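Local coordinates for protein MJ1225 (Methanocaldococcus jannaschii, PDB 3KH5) that binds AMP and ADP, contains four CBS motifs and is a putative archaeal homologue of the gamma subunit of AMP-activated protein kinase, at residues I159-G164 and K168-T173; T197-L202 and E226-R231; K201-D206 and R218-V223. All coordinates share one frame; numbering follows the deposited sequence.

Interaction 1: I159-G164 and K168-T173; sequences IVATPG and KDVART. With ADP (adenosine-5'-diphosphate), chain E; SO4 (sulfate ion), chain G.
Ile159 and Thr173 meet methyl to methyl, their side chains crossing at a slant, with Ile159 CG2 only 3.5 Å from Thr173 CG2, a tight fit for two carbons. Each methyl is set anti to its own backbone N, and at Thr173 (chi1 -55°) OG1 sits beside the backbone N while CG2 makes the contact. OG1 lies near the carbonyl of Asp169, one turn back, and also shares a water with the other segment: the water, 3.0 Å from Thr173 OG1, probably donates to Val160 O. A second apolar touch lies further along the chain, where Ala161 CB rests against Val170 CG2 at 4.0 Å. No direct hydrogen bond joins the two segments. In the CBS fold this is the extended stretch that leads into the first helix of the motif; Ala161 is bonded through its backbone to Pro183 and Val185 of strand 181-186, while Val170 and Thr173 both lie on Leu182 of that strand. The extended stretch also reads the adenine of a bound ADP with its main chain. Ile159 N donates to ADP N1 at 2.8 Å with an angle of 161° at the hydrogen, and ADP N6 donates back to Ile159 O at 3.0 Å and 168°, two nearly straight bonds that fix the rotation of the base, while the Ile159 side chain passes CB and CG1 close to N1. Towards the other end of the segment, Thr162 OG1 donates to O1 of a sulfate ion, probably from the crystallisation liquor, at 3.1 Å.

Interaction 2: T197-L202 and E226-R231; sequences TDFIKL and EEIMKR. With AMP (adenosine monophosphate), chain C.
Apolar contacts carry the join, and Ile228 makes them with two branches. Its CG1 stands between the backbone N and the carbonyl carbon (chi1 58°), which sends CD1 to the ring of Phe199, 3.6 Å from CE1, and leaves CG2 to meet Leu202 CD1 at 3.9 Å. Against both partners the isoleucine side chain runs at about a right angle, its two branches reaching residues nearly a turn apart on helix 196-203. Leu167 also touches Phe199 and Leu202, and Val170 and Met174 pack on Phe199.

Polar bonds go to the AMP instead of across the segments. The Asp198 carboxylate takes both ribose hydroxyls, OD1 accepting from AMP O3' at 2.8 Å and OD2 from AMP O2' at 3.0 Å; OD2 also accepts from Thr195 N, which helps to hold the carboxylate in place. One residue earlier, Thr197 OG1 makes a weak bond to AMP O2P, and from the other segment Lys230 brings CG to 3.9 Å from AMP N3 of the base. A ribose gripped by an aspartate near the start of the helix that follows the last strand of a motif is characteristic of nucleotide-binding CBS domains.

Interaction 3: K201-D206 and R218-V223; sequences KLLGSD and REITNV
The last turn of helix 196-203 faces the short, weakly bonded helix 218-222, the backbones coming nearest at Leu203 and Ile220, whose CA atoms are 7.9 Å apart. Ile220 directs its side chain at the longer helix. Its chi1 of -61° puts CG1 beside the backbone N and leaves CG2 anti to it, and that methyl meets both leucines, 4.2 Å from Leu203 CD2 and 4.3 Å from Leu202 CD2. The Leu203 and Ile220 side chains cross at about a right angle. Leu202 CD2 also lies 4.1 Å from the carbonyl oxygen of Ile220, so the leucine covers backbone as well as side chain. Side chains meet through methyl groups, and no hydrogen bond joins the segments. Met212 of helix 206-213 touches both Leu203 and Ile220.

The chain turns at Gly204, the first residue to leave helical angles. Leu202 O then receives two donors from Ser205, the backbone N at 3.2 Å and OG at 2.7 Å, the hydroxyl tilted 15° from the carbonyl plane. Ser205 OG also bonds to Ala208 N, making the serine the N-cap of helix 206-213. One side chain therefore ties the end of one helix to the start of the next, and the whole is a small cluster of helices 196-203, 206-213 and 218-222 on the chain that leads from strand 189-195 towards helix 242-252.

Overall arrangement
Helix 196-203 is common to interactions 2 and 3, which share Lys201 and Leu202 and have centres 9 Å apart; Val223 CG1 meets Ile228 CG2 at 4.1 Å between them. Interaction 1 joins interaction 2, its centre 12 Å away, where Val170 CG1 packs on Phe199 CZ at 3.6 Å and Pro163 O probably bonds to Glu226 N at 2.9 Å. A similar probable bond, Lys168 N to Thr221 O at 2.9 Å, ties it to interaction 3, 15 Å off. The nucleotides differ: interaction 1 holds the adenine of an ADP, interaction 2 the ribose of an AMP, and the shared Lys201 brings NZ to 3.7 Å from O3' of that AMP.

Interaction 1: I159-G164 and K168-T173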
loop_
_atom_site.group_PDB
_atom_site.type_symbol
_atom_site.label_atom_id
_atom_site.label_comp_id
_atom_site.label_asym_id
_atom_site.label_seq_id
_atom_site.Cartn_x
_atom_site.Cartn_y
_atom_site.Cartn_z
ATOM N N ILE A 159 6.026 -5.802 -13.442
ATOM C CA ILE A 159 4.784 -5.241 -13.960
ATOM C C ILE A 159 4.866 -3.719 -13.877
ATOM O O ILE A 159 5.266 -3.151 -12.854
ATOM C CB ILE A 159 3.560 -5.768 -13.184
ATOM C CG1 ILE A 159 3.493 -7.305 -13.246
ATOM C CG2 ILE A 159 2.271 -5.116 -13.682
ATOM C CD1 ILE A 159 2.978 -7.899 -14.582
ATOM N N VAL A 160 4.447 -3.074 -14.955
ATOM C CA VAL A 160 4.875 -1.730 -15.260
ATOM C C VAL A 160 3.689 -0.907 -15.794
ATOM O O VAL A 160 2.724 -1.474 -16.309
ATOM C CB VAL A 160 6.079 -1.857 -16.261
ATOM C CG1 VAL A 160 6.028 -0.826 -17.466
ATOM C CG2 VAL A 160 7.418 -1.815 -15.529
ATOM N N ALA A 161 3.740 0.414 -15.629
ATOM C CA ALA A 161 2.770 1.312 -16.260
ATOM C C ALA A 161 3.499 2.149 -17.310
ATOM O O ALA A 161 4.728 2.110 -17.372
ATOM C CB ALA A 161 2.114 2.205 -15.217
ATOM N N THR A 162 2.764 2.882 -18.146
ATOM C CA THR A 162 3.399 3.829 -19.077
ATOM C C THR A 162 2.865 5.254 -18.874
ATOM O O THR A 162 1.786 5.431 -18.302
ATOM C CB THR A 162 3.284 3.394 -20.567
ATOM O OG1 THR A 162 1.914 3.419 -20.985
ATOM C CG2 THR A 162 3.876 2.005 -20.797
ATOM N N PRO A 163 3.626 6.277 -19.330
ATOM C CA PRO A 163 3.239 7.679 -19.088
ATOM C C PRO A 163 1.845 8.038 -19.626
ATOM O O PRO A 163 1.176 8.925 -19.081
ATOM C CB PRO A 163 4.319 8.485 -19.826
ATOM C CG PRO A 163 5.474 7.542 -19.986
ATOM C CD PRO A 163 4.891 6.168 -20.084
ATOM N N GLY A 164 1.417 7.330 -20.670
ATOM C CA GLY A 164 0.148 7.598 -21.348
ATOM C C GLY A 164 -1.060 6.817 -20.867
ATOM O O GLY A 164 -2.183 7.122 -21.268
ATOM N N LYS A 168 -7.725 4.701 -14.768
ATOM C CA LYS A 168 -8.645 3.569 -14.726
ATOM C C LYS A 168 -7.969 2.232 -15.081
ATOM O O LYS A 168 -8.315 1.199 -14.505
ATOM C CB LYS A 168 -9.874 3.837 -15.609
ATOM C CG LYS A 168 -9.635 3.713 -17.110
ATOM C CD LYS A 168 -10.619 4.552 -17.917
ATOM C CE LYS A 168 -10.887 3.940 -19.290
ATOM N NZ LYS A 168 -9.643 3.543 -20.036
ATOM N N ASP A 169 -7.000 2.258 -16.003
ATOM C CA ASP A 169 -6.314 1.036 -16.457
ATOM C C ASP A 169 -5.135 0.666 -15.567
ATOM O O ASP A 169 -4.898 -0.513 -15.308
ATOM C CB ASP A 169 -5.849 1.164 -17.914
ATOM C CG ASP A 169 -7.003 1.362 -18.888
ATOM O OD1 ASP A 169 -8.024 0.645 -18.782
ATOM O OD2 ASP A 169 -6.886 2.237 -19.771
ATOM N N VAL A 170 -4.388 1.671 -15.116
ATOM C CA VAL A 170 -3.328 1.447 -14.138
ATOM C C VAL A 170 -3.909 0.882 -12.838
ATOM O O VAL A 170 -3.305 0.006 -12.221
ATOM C CB VAL A 170 -2.521 2.736 -13.867
ATOM C CG1 VAL A 170 -1.530 2.541 -12.720
ATOM C CG2 VAL A 170 -1.791 3.162 -15.125
ATOM N N ALA A 171 -5.083 1.376 -12.435
ATOM C CA ALA A 171 -5.779 0.886 -11.238
ATOM C C ALA A 171 -6.087 -0.609 -11.316
ATOM O O ALA A 171 -5.951 -1.340 -10.329
ATOM C CB ALA A 171 -7.060 1.677 -11.006
ATOM N N ARG A 172 -6.534 -1.041 -12.493
ATOM C CA ARG A 172 -6.747 -2.450 -12.787
ATOM C C ARG A 172 -5.461 -3.227 -12.608
ATOM O O ARG A 172 -5.442 -4.260 -11.944
ATOM C CB ARG A 172 -7.210 -2.598 -14.224
ATOM C CG ARG A 172 -8.636 -2.222 -14.430
ATOM C CD ARG A 172 -9.455 -3.474 -14.477
ATOM N NE ARG A 172 -10.353 -3.396 -15.616
ATOM C CZ ARG A 172 -11.542 -3.980 -15.676
ATOM N NH1 ARG A 172 -11.993 -4.698 -14.654
ATOM N NH2 ARG A 172 -12.287 -3.844 -16.765
ATOM N N THR A 173 -4.384 -2.713 -13.203
ATOM C CA THR A 173 -3.082 -3.361 -13.129
ATOM C C THR A 173 -2.650 -3.528 -11.680
ATOM O O THR A 173 -2.178 -4.599 -11.303
ATOM C CB THR A 173 -2.001 -2.591 -13.925
ATOM O OG1 THR A 173 -2.436 -2.413 -15.276
ATOM C CG2 THR A 173 -0.683 -3.351 -13.936
HETATM P PB ADP E . 4.184 -3.528 -3.248
HETATM O O1B ADP E . 4.685 -2.649 -2.160
HETATM O O2B ADP E . 4.321 -2.826 -4.733
HETATM O O3B ADP E . 2.620 -3.921 -3.104
HETATM P PA ADP E . 5.007 -6.115 -2.288
HETATM O O1A ADP E . 5.934 -6.015 -1.135
HETATM O O2A ADP E . 3.468 -6.367 -1.881
HETATM O O3A ADP E . 5.065 -4.859 -3.307
HETATM O "O5'" ADP E . 5.491 -7.230 -3.315
HETATM C "C5'" ADP E . 5.458 -8.645 -3.052
HETATM C "C4'" ADP E . 6.382 -9.301 -4.113
HETATM O "O4'" ADP E . 5.954 -8.825 -5.431
HETATM C "C3'" ADP E . 7.857 -8.890 -3.947
HETATM O "O3'" ADP E . 8.702 -9.985 -4.315
HETATM C "C2'" ADP E . 8.026 -7.730 -4.934
HETATM O "O2'" ADP E . 9.374 -7.647 -5.427
HETATM C "C1'" ADP E . 7.048 -8.098 -6.061
HETATM N N9 ADP E . 6.561 -6.859 -6.766
HETATM C C8 ADP E . 6.181 -5.704 -6.207
HETATM N N7 ADP E . 5.824 -4.836 -7.156
HETATM C C5 ADP E . 5.977 -5.432 -8.330
HETATM C C6 ADP E . 5.767 -5.032 -9.647
HETATM N N6 ADP E . 5.318 -3.809 -9.929
HETATM N N1 ADP E . 6.024 -5.909 -10.632
HETATM C C2 ADP E . 6.475 -7.130 -10.360
HETATM N N3 ADP E . 6.682 -7.538 -9.113
HETATM C C4 ADP E . 6.443 -6.715 -8.081
HETATM S S SO4 G . 2.882 6.152 -23.671
HETATM O O1 SO4 G . 2.689 4.702 -23.670
HETATM O O2 SO4 G . 2.016 6.764 -24.673
HETATM O O3 SO4 G . 2.548 6.695 -22.361
HETATM O O4 SO4 G . 4.277 6.467 -23.965
HETATM O O HOH W 1 -0.164 -0.532 -16.014
#

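Interaction 2: T197-L202 and E226-R231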
loop_
_atom_site.group_PDB
_atom_site.type_symbol
_atom_site.label_atom_id
_atom_site.label_comp_id
_atom_site.label_asym_id
_atom_site.label_seq_id
_atom_site.Cartn_x
_atom_site.Cartn_y
_atom_site.Cartn_z
ATOM N N THR A 197 -1.118 5.395 -3.314
ATOM C CA THR A 197 -1.126 6.635 -2.522
ATOM C C THR A 197 -1.358 7.877 -3.395
ATOM O O THR A 197 -2.110 8.789 -3.018
ATOM C CB THR A 197 0.206 6.765 -1.720
ATOM O OG1 THR A 197 0.195 5.846 -0.619
ATOM C CG2 THR A 197 0.408 8.172 -1.179
ATOM N N ASP A 198 -0.711 7.894 -4.559
ATOM C CA ASP A 198 -0.902 8.946 -5.559
ATOM C C ASP A 198 -2.363 9.058 -5.982
ATOM O O ASP A 198 -2.865 10.160 -6.221
ATOM C CB ASP A 198 -0.033 8.667 -6.790
ATOM C CG ASP A 198 1.450 8.769 -6.492
ATOM O OD1 ASP A 198 1.864 9.753 -5.844
ATOM O OD2 ASP A 198 2.209 7.869 -6.909
ATOM N N PHE A 199 -3.037 7.913 -6.073
ATOM C CA PHE A 199 -4.444 7.884 -6.453
ATOM C C PHE A 199 -5.339 8.491 -5.344
ATOM O O PHE A 199 -6.299 9.215 -5.661
ATOM C CB PHE A 199 -4.885 6.472 -6.916
ATOM C CG PHE A 199 -4.198 5.980 -8.198
ATOM C CD1 PHE A 199 -3.323 6.802 -8.916
ATOM C CD2 PHE A 199 -4.459 4.702 -8.698
ATOM C CE1 PHE A 199 -2.703 6.351 -10.088
ATOM C CE2 PHE A 199 -3.845 4.244 -9.875
ATOM C CZ PHE A 199 -2.966 5.073 -10.567
ATOM N N ILE A 200 -5.003 8.238 -4.067
ATOM C CA ILE A 200 -5.717 8.864 -2.931
ATOM C C ILE A 200 -5.489 10.371 -2.880
ATOM O O ILE A 200 -6.423 11.150 -2.615
ATOM C CB ILE A 200 -5.262 8.345 -1.528
ATOM C CG1 ILE A 200 -5.073 6.806 -1.488
ATOM C CG2 ILE A 200 -6.276 8.778 -0.430
ATOM C CD1 ILE A 200 -6.350 6.023 -1.732
ATOM N N LYS A 201 -4.238 10.775 -3.094
ATOM C CA LYS A 201 -3.850 12.182 -3.064
ATOM C C LYS A 201 -4.565 12.965 -4.155
ATOM O O LYS A 201 -4.955 14.115 -3.943
ATOM C CB LYS A 201 -2.339 12.331 -3.232
ATOM C CG LYS A 201 -1.512 11.918 -2.024
ATOM C CD LYS A 201 -0.031 11.992 -2.365
ATOM C CE LYS A 201 0.838 11.998 -1.117
ATOM N NZ LYS A 201 2.289 11.994 -1.463
ATOM N N LEU A 202 -4.728 12.338 -5.320
ATOM C CA LEU A 202 -5.479 12.940 -6.414
ATOM C C LEU A 202 -6.919 13.232 -5.990
ATOM O O LEU A 202 -7.450 14.296 -6.299
ATOM C CB LEU A 202 -5.448 12.052 -7.662
ATOM C CG LEU A 202 -6.080 12.638 -8.933
ATOM C CD1 LEU A 202 -5.415 13.951 -9.355
ATOM C CD2 LEU A 202 -6.019 11.639 -10.069
ATOM N N GLU A 226 1.429 10.470 -16.654
ATOM C CA GLU A 226 2.342 11.601 -16.797
ATOM C C GLU A 226 1.914 12.805 -15.956
ATOM O O GLU A 226 2.759 13.576 -15.501
ATOM C CB GLU A 226 2.470 12.008 -18.268
ATOM C CG GLU A 226 1.193 12.580 -18.873
ATOM C CD GLU A 226 1.270 12.763 -20.375
ATOM O OE1 GLU A 226 0.246 13.177 -20.960
ATOM O OE2 GLU A 226 2.336 12.497 -20.974
ATOM N N GLU A 227 0.609 12.959 -15.752
ATOM C CA GLU A 227 0.084 14.111 -15.028
ATOM C C GLU A 227 0.334 14.021 -13.532
ATOM O O GLU A 227 0.484 15.045 -12.860
ATOM C CB GLU A 227 -1.416 14.270 -15.284
ATOM C CG GLU A 227 -1.773 14.556 -16.732
ATOM C CD GLU A 227 -1.088 15.800 -17.270
ATOM O OE1 GLU A 227 -0.732 15.811 -18.468
ATOM O OE2 GLU A 227 -0.903 16.770 -16.498
ATOM N N ILE A 228 0.375 12.797 -13.014
ATOM C CA ILE A 228 0.385 12.587 -11.568
ATOM C C ILE A 228 1.555 11.764 -11.031
ATOM O O ILE A 228 1.790 11.745 -9.820
ATOM C CB ILE A 228 -0.972 12.013 -11.051
ATOM C CG1 ILE A 228 -1.314 10.683 -11.736
ATOM C CG2 ILE A 228 -2.098 13.042 -11.225
ATOM C CD1 ILE A 228 -2.336 9.838 -10.979
ATOM N N MET A 229 2.291 11.101 -11.923
ATOM C CA MET A 229 3.440 10.296 -11.515
ATOM C C MET A 229 4.563 11.133 -10.911
ATOM O O MET A 229 4.666 12.343 -11.139
ATOM C CB MET A 229 3.980 9.458 -12.679
ATOM C CG MET A 229 4.770 10.238 -13.720
ATOM S SD MET A 229 5.256 9.153 -15.068
ATOM C CE MET A 229 6.205 10.277 -16.094
ATOM N N LYS A 230 5.390 10.456 -10.127
ATOM C CA LYS A 230 6.611 11.010 -9.593
ATOM C C LYS A 230 7.711 10.708 -10.606
ATOM O O LYS A 230 8.030 9.543 -10.837
ATOM C CB LYS A 230 6.900 10.338 -8.248
ATOM C CG LYS A 230 8.200 10.733 -7.582
ATOM C CD LYS A 230 8.136 12.148 -7.051
ATOM C CE LYS A 230 9.370 12.468 -6.238
ATOM N NZ LYS A 230 9.654 13.921 -6.298
ATOM N N ARG A 231 8.277 11.748 -11.217
ATOM C CA ARG A 231 9.265 11.570 -12.285
ATOM C C ARG A 231 10.631 11.208 -11.753
ATOM O O ARG A 231 11.388 10.488 -12.406
ATOM C CB ARG A 231 9.383 12.834 -13.124
ATOM C CG ARG A 231 8.211 13.053 -14.022
ATOM C CD ARG A 231 8.400 14.309 -14.824
ATOM N NE ARG A 231 7.120 14.755 -15.351
ATOM C CZ ARG A 231 6.578 14.318 -16.485
ATOM N NH1 ARG A 231 7.207 13.419 -17.238
ATOM N NH2 ARG A 231 5.401 14.788 -16.872
HETATM P P AMP C . 3.886 4.811 -0.904
HETATM O O1P AMP C . 3.435 5.016 0.496
HETATM O O2P AMP C . 2.760 4.044 -1.771
HETATM O O3P AMP C . 5.201 3.867 -0.996
HETATM O "O5'" AMP C . 4.210 6.169 -1.693
HETATM C "C5'" AMP C . 4.190 7.477 -1.072
HETATM C "C4'" AMP C . 4.817 8.505 -2.017
HETATM O "O4'" AMP C . 6.187 8.054 -2.223
HETATM C "C3'" AMP C . 4.086 8.401 -3.369
HETATM O "O3'" AMP C . 3.910 9.708 -3.954
HETATM C "C2'" AMP C . 5.045 7.573 -4.221
HETATM O "O2'" AMP C . 4.950 7.961 -5.596
HETATM C "C1'" AMP C . 6.411 7.948 -3.638
HETATM N N9 AMP C . 7.443 6.894 -3.869
HETATM C C8 AMP C . 7.331 5.589 -3.602
HETATM N N7 AMP C . 8.455 4.961 -3.943
HETATM C C5 AMP C . 9.286 5.874 -4.432
HETATM C C6 AMP C . 10.577 5.818 -4.936
HETATM N N6 AMP C . 11.221 4.654 -4.997
HETATM N N1 AMP C . 11.159 6.956 -5.358
HETATM C C2 AMP C . 10.522 8.123 -5.298
HETATM N N3 AMP C . 9.288 8.209 -4.821
HETATM C C4 AMP C . 8.650 7.106 -4.383
#

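Interaction 3: K201-D206 and R218-V223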
loop_
_atom_site.group_PDB
_atom_site.type_symbol
_atom_site.label_atom_id
_atom_site.label_comp_id
_atom_site.label_asym_id
_atom_site.label_seq_id
_atom_site.Cartn_x
_atom_site.Cartn_y
_atom_site.Cartn_z
ATOM N N LYS A 201 -4.238 10.775 -3.094
ATOM C CA LYS A 201 -3.850 12.182 -3.064
ATOM C C LYS A 201 -4.565 12.965 -4.155
ATOM O O LYS A 201 -4.955 14.115 -3.943
ATOM C CB LYS A 201 -2.339 12.331 -3.232
ATOM C CG LYS A 201 -1.512 11.918 -2.024
ATOM C CD LYS A 201 -0.031 11.992 -2.365
ATOM C CE LYS A 201 0.838 11.998 -1.117
ATOM N NZ LYS A 201 2.289 11.994 -1.463
ATOM N N LEU A 202 -4.728 12.338 -5.320
ATOM C CA LEU A 202 -5.479 12.940 -6.414
ATOM C C LEU A 202 -6.919 13.232 -5.990
ATOM O O LEU A 202 -7.450 14.296 -6.299
ATOM C CB LEU A 202 -5.448 12.052 -7.662
ATOM C CG LEU A 202 -6.080 12.638 -8.933
ATOM C CD1 LEU A 202 -5.415 13.951 -9.355
ATOM C CD2 LEU A 202 -6.019 11.639 -10.069
ATOM N N LEU A 203 -7.530 12.290 -5.269
ATOM C CA LEU A 203 -8.903 12.435 -4.786
ATOM C C LEU A 203 -9.092 13.621 -3.850
ATOM O O LEU A 203 -10.099 14.326 -3.929
ATOM C CB LEU A 203 -9.371 11.154 -4.093
ATOM C CG LEU A 203 -9.832 10.015 -5.003
ATOM C CD1 LEU A 203 -10.347 8.866 -4.157
ATOM C CD2 LEU A 203 -10.904 10.477 -5.992
ATOM N N GLY A 204 -8.120 13.837 -2.967
ATOM C CA GLY A 204 -8.157 14.968 -2.052
ATOM C C GLY A 204 -7.546 16.243 -2.610
ATOM O O GLY A 204 -7.055 17.074 -1.844
ATOM N N SER A 205 -7.568 16.411 -3.931
ATOM C CA SER A 205 -7.031 17.630 -4.540
ATOM C C SER A 205 -8.129 18.656 -4.831
ATOM O O SER A 205 -9.318 18.319 -4.854
ATOM C CB SER A 205 -6.234 17.314 -5.813
ATOM O OG SER A 205 -7.078 16.873 -6.862
ATOM N N ASP A 206 -7.717 19.908 -5.029
ATOM C CA ASP A 206 -8.614 20.955 -5.505
ATOM C C ASP A 206 -9.131 20.565 -6.879
ATOM O O ASP A 206 -10.340 20.590 -7.125
ATOM C CB ASP A 206 -7.895 22.305 -5.592
ATOM C CG ASP A 206 -7.640 22.932 -4.230
ATOM O OD1 ASP A 206 -8.411 22.664 -3.280
ATOM O OD2 ASP A 206 -6.668 23.705 -4.111
ATOM N N ARG A 218 -15.769 11.279 -14.046
ATOM C CA ARG A 218 -15.024 10.464 -15.000
ATOM C C ARG A 218 -13.648 11.011 -15.376
ATOM O O ARG A 218 -12.740 10.229 -15.675
ATOM C CB ARG A 218 -15.862 10.233 -16.259
ATOM C CG ARG A 218 -15.358 9.109 -17.150
ATOM C CD ARG A 218 -16.241 8.943 -18.368
ATOM N NE ARG A 218 -16.104 10.045 -19.321
ATOM C CZ ARG A 218 -16.997 10.332 -20.266
ATOM N NH1 ARG A 218 -18.104 9.608 -20.386
ATOM N NH2 ARG A 218 -16.786 11.351 -21.091
ATOM N N GLU A 219 -13.483 12.331 -15.363
ATOM C CA GLU A 219 -12.196 12.900 -15.748
ATOM C C GLU A 219 -11.107 12.575 -14.717
ATOM O O GLU A 219 -9.921 12.643 -15.036
ATOM C CB GLU A 219 -12.300 14.405 -16.031
ATOM C CG GLU A 219 -11.496 14.876 -17.260
ATOM C CD GLU A 219 -11.962 14.247 -18.575
ATOM O OE1 GLU A 219 -13.152 14.404 -18.929
ATOM O OE2 GLU A 219 -11.133 13.606 -19.258
ATOM N N ILE A 220 -11.515 12.201 -13.502
ATOM C CA ILE A 220 -10.572 11.723 -12.489
ATOM C C ILE A 220 -9.875 10.446 -12.963
ATOM O O ILE A 220 -8.637 10.388 -12.992
ATOM C CB ILE A 220 -11.237 11.500 -11.102
ATOM C CG1 ILE A 220 -11.813 12.820 -10.572
ATOM C CG2 ILE A 220 -10.225 10.908 -10.105
ATOM C CD1 ILE A 220 -12.721 12.666 -9.351
ATOM N N THR A 221 -10.650 9.435 -13.351
ATOM C CA THR A 221 -10.047 8.168 -13.781
ATOM C C THR A 221 -9.517 8.173 -15.218
ATOM O O THR A 221 -8.824 7.234 -15.620
ATOM C CB THR A 221 -10.978 6.952 -13.565
ATOM O OG1 THR A 221 -12.204 7.137 -14.289
ATOM C CG2 THR A 221 -11.265 6.745 -12.080
ATOM N N ASN A 222 -9.825 9.218 -15.984
ATOM C CA ASN A 222 -9.270 9.350 -17.335
ATOM C C ASN A 222 -7.879 10.002 -17.371
ATOM O O ASN A 222 -7.193 9.954 -18.397
ATOM C CB ASN A 222 -10.249 10.074 -18.273
ATOM C CG ASN A 222 -11.376 9.170 -18.759
ATOM O OD1 ASN A 222 -11.166 7.992 -19.058
ATOM N ND2 ASN A 222 -12.578 9.728 -18.853
ATOM N N VAL A 223 -7.474 10.592 -16.244
ATOM C CA VAL A 223 -6.165 11.244 -16.095
ATOM C C VAL A 223 -5.051 10.265 -16.438
ATOM O O VAL A 223 -5.132 9.087 -16.081
ATOM C CB VAL A 223 -5.961 11.768 -14.645
ATOM C CG1 VAL A 223 -4.569 12.382 -14.463
ATOM C CG2 VAL A 223 -7.010 12.797 -14.306
#